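Local coordinates for protein SsRai1 (Scheffersomyces stipitis, PDB 5BTO) that removes NAD caps from the 5' ends of RNAs in a metal-dependent reaction and stabilises and stimulates the exoribonuclease Rat1, at residues K76-E81 with V211-Q216. Sequence-based numbering, arbitrary orientation.
Sequences KKIPEE and VNNYEQ
I78 packs against one face of the Y214 ring, and its side chain can be followed outward along that face. CB sits over the ring centre in a CH-pi contact, 3.8 Å from the Y214 centroid. CG1, anti to the backbone N (chi1 -167°), continues over the same face, 3.7 Å from Y214 CE2, and I78 CD1 ends near CD2 and CE2 of Y214, at 3.9 Å from each. The other branch, CG2, turns to the carboxamide of N213, so a beta-branched residue serves both neighbours. N213 OD1 also takes the I78 backbone N-H on a lone pair, at 2.7 Å and almost straight (175°); asparagine suits the place because its short amide can stand in for a strand's carbonyl. The two loops run side by side at this point, joined by a single parallel beta bridge: K76 N donates to V211 O at 3.0 Å, and N213 N to K76 O. Here the approach to helix 87-101 is tied to the lead-in of strand 216-225 in the PD-(D/E)XK nuclease fold. The K76 chain crosses the ring at about a right angle, CG 3.6 Å from Y214 CE1. Tyrosine pairs a flat apolar face for I78 with a hydroxyl that reaches the water held by K77 O. An alanine in its place would probably strip I78 CB and CG1 of the ring over them and leave that water without one partner. Beyond the bridge, N212 OD1 accepts from E215 N in an Asx motif, and N212 ND2 reaches E215 OE1 from above the carboxylate plane.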
ATOM      1  N   LYS A  76      35.489 -15.479  22.470  1.00 46.47           N
ATOM      2  CA  LYS A  76      34.482 -16.201  23.239  1.00 46.52           C
ATOM      3  C   LYS A  76      33.102 -15.865  22.690  1.00 47.49           C
ATOM      4  O   LYS A  76      32.502 -14.852  23.051  1.00 47.10           O
ATOM      5  CB  LYS A  76      34.583 -15.856  24.723  1.00 46.92           C
ATOM      6  CG  LYS A  76      33.591 -16.596  25.604  1.00 49.87           C
ATOM      7  CD  LYS A  76      34.150 -16.811  26.999  1.00 53.31           C
ATOM      8  CE  LYS A  76      34.560 -15.499  27.648  1.00 56.54           C
ATOM      9  NZ  LYS A  76      35.240 -15.728  28.956  1.00 58.54           N
ATOM     10  N   LYS A  77      32.616 -16.725  21.803  1.00 48.16           N
ATOM     11  CA  LYS A  77      31.403 -16.464  21.040  1.00 49.92           C
ATOM     12  C   LYS A  77      30.232 -17.257  21.601  1.00 50.91           C
ATOM     13  O   LYS A  77      30.274 -18.482  21.673  1.00 53.31           O
ATOM     14  CB  LYS A  77      31.633 -16.815  19.565  1.00 50.86           C
ATOM     15  CG  LYS A  77      30.442 -16.595  18.647  1.00 52.33           C
ATOM     16  CD  LYS A  77      30.779 -17.026  17.224  1.00 53.12           C
ATOM     17  CE  LYS A  77      29.550 -17.043  16.328  1.00 53.84           C
ATOM     18  NZ  LYS A  77      28.964 -15.688  16.154  1.00 55.33           N
ATOM     19  N   ILE A  78      29.190 -16.547  22.008  1.00 49.80           N
ATOM     20  CA  ILE A  78      28.002 -17.180  22.558  1.00 49.89           C
ATOM     21  C   ILE A  78      27.256 -17.921  21.448  1.00 49.57           C
ATOM     22  O   ILE A  78      27.115 -17.401  20.340  1.00 48.07           O
ATOM     23  CB  ILE A  78      27.087 -16.128  23.222  1.00 50.62           C
ATOM     24  CG1 ILE A  78      26.002 -16.795  24.071  1.00 49.41           C
ATOM     25  CG2 ILE A  78      26.489 -15.190  22.176  1.00 51.36           C
ATOM     26  CD1 ILE A  78      25.177 -15.806  24.869  1.00 49.22           C
ATOM     27  N   PRO A  79      26.792 -19.149  21.735  1.00 51.25           N
ATOM     28  CA  PRO A  79      26.078 -19.954  20.734  1.00 52.45           C
ATOM     29  C   PRO A  79      24.851 -19.212  20.216  1.00 54.05           C
ATOM     30  O   PRO A  79      24.026 -18.763  21.011  1.00 54.07           O
ATOM     31  CB  PRO A  79      25.661 -21.200  21.520  1.00 51.75           C
ATOM     32  CG  PRO A  79      26.637 -21.283  22.645  1.00 51.13           C
ATOM     33  CD  PRO A  79      26.937 -19.861  23.016  1.00 51.67           C
ATOM     34  N   GLU A  80      24.735 -19.085  18.899  1.00 55.70           N
ATOM     35  CA  GLU A  80      23.706 -18.238  18.297  1.00 57.16           C
ATOM     36  C   GLU A  80      22.281 -18.642  18.689  1.00 56.92           C
ATOM     37  O   GLU A  80      21.356 -17.833  18.610  1.00 56.89           O
ATOM     38  CB  GLU A  80      23.868 -18.194  16.772  1.00 58.94           C
ATOM     39  CG  GLU A  80      23.141 -17.036  16.096  1.00 60.65           C
ATOM     40  CD  GLU A  80      23.640 -15.666  16.545  1.00 62.89           C
ATOM     41  OE1 GLU A  80      24.586 -15.601  17.360  1.00 62.51           O
ATOM     42  OE2 GLU A  80      23.081 -14.648  16.080  1.00 64.39           O
ATOM     43  N   GLU A  81      22.110 -19.888  19.121  1.00 57.34           N
ATOM     44  CA  GLU A  81      20.811 -20.355  19.595  1.00 57.87           C
ATOM     45  C   GLU A  81      20.600 -20.004  21.066  1.00 56.68           C
ATOM     46  O   GLU A  81      19.564 -20.317  21.654  1.00 56.45           O
ATOM     47  CB  GLU A  81      20.660 -21.859  19.366  1.00 60.26           C
ATOM     48  CG  GLU A  81      21.863 -22.681  19.781  1.00 62.76           C
ATOM     49  CD  GLU A  81      21.983 -23.957  18.975  1.00 65.48           C
ATOM     50  OE1 GLU A  81      21.246 -24.095  17.972  1.00 66.02           O
ATOM     51  OE2 GLU A  81      22.810 -24.820  19.339  1.00 66.94           O
ATOM     52  N   VAL A 211      38.372 -10.978  23.755  1.00 41.42           N
ATOM     53  CA  VAL A 211      37.142 -10.430  23.183  1.00 38.36           C
ATOM     54  C   VAL A 211      36.001 -11.435  23.287  1.00 38.68           C
ATOM     55  O   VAL A 211      36.199 -12.637  23.080  1.00 39.05           O
ATOM     56  CB  VAL A 211      37.337 -10.049  21.704  1.00 36.42           C
ATOM     57  CG1 VAL A 211      36.021  -9.593  21.087  1.00 36.38           C
ATOM     58  CG2 VAL A 211      38.394  -8.972  21.573  1.00 37.43           C
ATOM     59  N   ASN A 212      34.807 -10.936  23.602  1.00 37.41           N
ATOM     60  CA  ASN A 212      33.632 -11.784  23.756  1.00 36.67           C
ATOM     61  C   ASN A 212      32.360 -11.082  23.290  1.00 34.89           C
ATOM     62  O   ASN A 212      32.316  -9.851  23.182  1.00 33.55           O
ATOM     63  CB  ASN A 212      33.468 -12.223  25.215  1.00 36.58           C
ATOM     64  CG  ASN A 212      32.832 -11.147  26.084  1.00 36.77           C
ATOM     65  OD1 ASN A 212      31.609 -11.012  26.131  1.00 36.53           O
ATOM     66  ND2 ASN A 212      33.662 -10.380  26.780  1.00 36.93           N
ATOM     67  N   ASN A 213      31.321 -11.862  23.013  1.00 35.03           N
ATOM     68  CA  ASN A 213      30.030 -11.269  22.673  1.00 35.87           C
ATOM     69  C   ASN A 213      28.930 -11.668  23.655  1.00 34.95           C
ATOM     70  O   ASN A 213      27.741 -11.533  23.360  1.00 35.77           O
ATOM     71  CB  ASN A 213      29.631 -11.572  21.222  1.00 37.56           C
ATOM     72  CG  ASN A 213      29.279 -13.029  20.999  1.00 41.39           C
ATOM     73  OD1 ASN A 213      29.409 -13.861  21.896  1.00 43.11           O
ATOM     74  ND2 ASN A 213      28.812 -13.341  19.797  1.00 43.63           N
ATOM     75  N   TYR A 214      29.339 -12.153  24.824  1.00 34.72           N
ATOM     76  CA  TYR A 214      28.406 -12.424  25.912  1.00 33.36           C
ATOM     77  C   TYR A 214      27.909 -11.128  26.532  1.00 30.85           C
ATOM     78  O   TYR A 214      26.716 -10.966  26.794  1.00 30.56           O
ATOM     79  CB  TYR A 214      29.072 -13.268  26.997  1.00 36.51           C
ATOM     80  CG  TYR A 214      29.083 -14.743  26.700  1.00 40.55           C
ATOM     81  CD1 TYR A 214      29.997 -15.282  25.805  1.00 42.74           C
ATOM     82  CD2 TYR A 214      28.179 -15.601  27.314  1.00 42.37           C
ATOM     83  CE1 TYR A 214      30.012 -16.636  25.528  1.00 44.36           C
ATOM     84  CE2 TYR A 214      28.185 -16.961  27.043  1.00 44.65           C
ATOM     85  CZ  TYR A 214      29.104 -17.470  26.151  1.00 45.98           C
ATOM     86  OH  TYR A 214      29.116 -18.817  25.879  1.00 48.45           O
ATOM     87  N   GLU A 215      28.835 -10.204  26.764  1.00 27.63           N
ATOM     88  CA  GLU A 215      28.512  -8.973  27.474  1.00 27.57           C
ATOM     89  C   GLU A 215      27.669  -8.037  26.625  1.00 24.78           C
ATOM     90  O   GLU A 215      28.051  -7.684  25.506  1.00 24.16           O
ATOM     91  CB  GLU A 215      29.790  -8.267  27.941  1.00 27.61           C
ATOM     92  CG  GLU A 215      30.540  -9.008  29.031  1.00 30.82           C
ATOM     93  CD  GLU A 215      31.858  -8.346  29.374  1.00 34.98           C
ATOM     94  OE1 GLU A 215      32.678  -8.140  28.457  1.00 34.93           O
ATOM     95  OE2 GLU A 215      32.070  -8.028  30.561  1.00 38.64           O
ATOM     96  N   GLN A 216      26.519  -7.646  27.170  1.00 23.70           N
ATOM     97  CA  GLN A 216      25.608  -6.719  26.509  1.00 23.81           C
ATOM     98  C   GLN A 216      25.043  -5.729  27.509  1.00 22.53           C
ATOM     99  O   GLN A 216      24.651  -6.110  28.613  1.00 23.28           O
ATOM    100  CB  GLN A 216      24.435  -7.465  25.872  1.00 26.56           C
ATOM    101  CG  GLN A 216      24.789  -8.359  24.713  1.00 29.05           C
ATOM    102  CD  GLN A 216      23.552  -8.975  24.094  1.00 35.36           C
ATOM    103  OE1 GLN A 216      22.517  -9.107  24.751  1.00 38.75           O
ATOM    104  NE2 GLN A 216      23.649  -9.349  22.826  1.00 37.14           N
TER
HETATM  105  O   HOH W   1      31.043 -20.132  24.404  1.00 53.59           O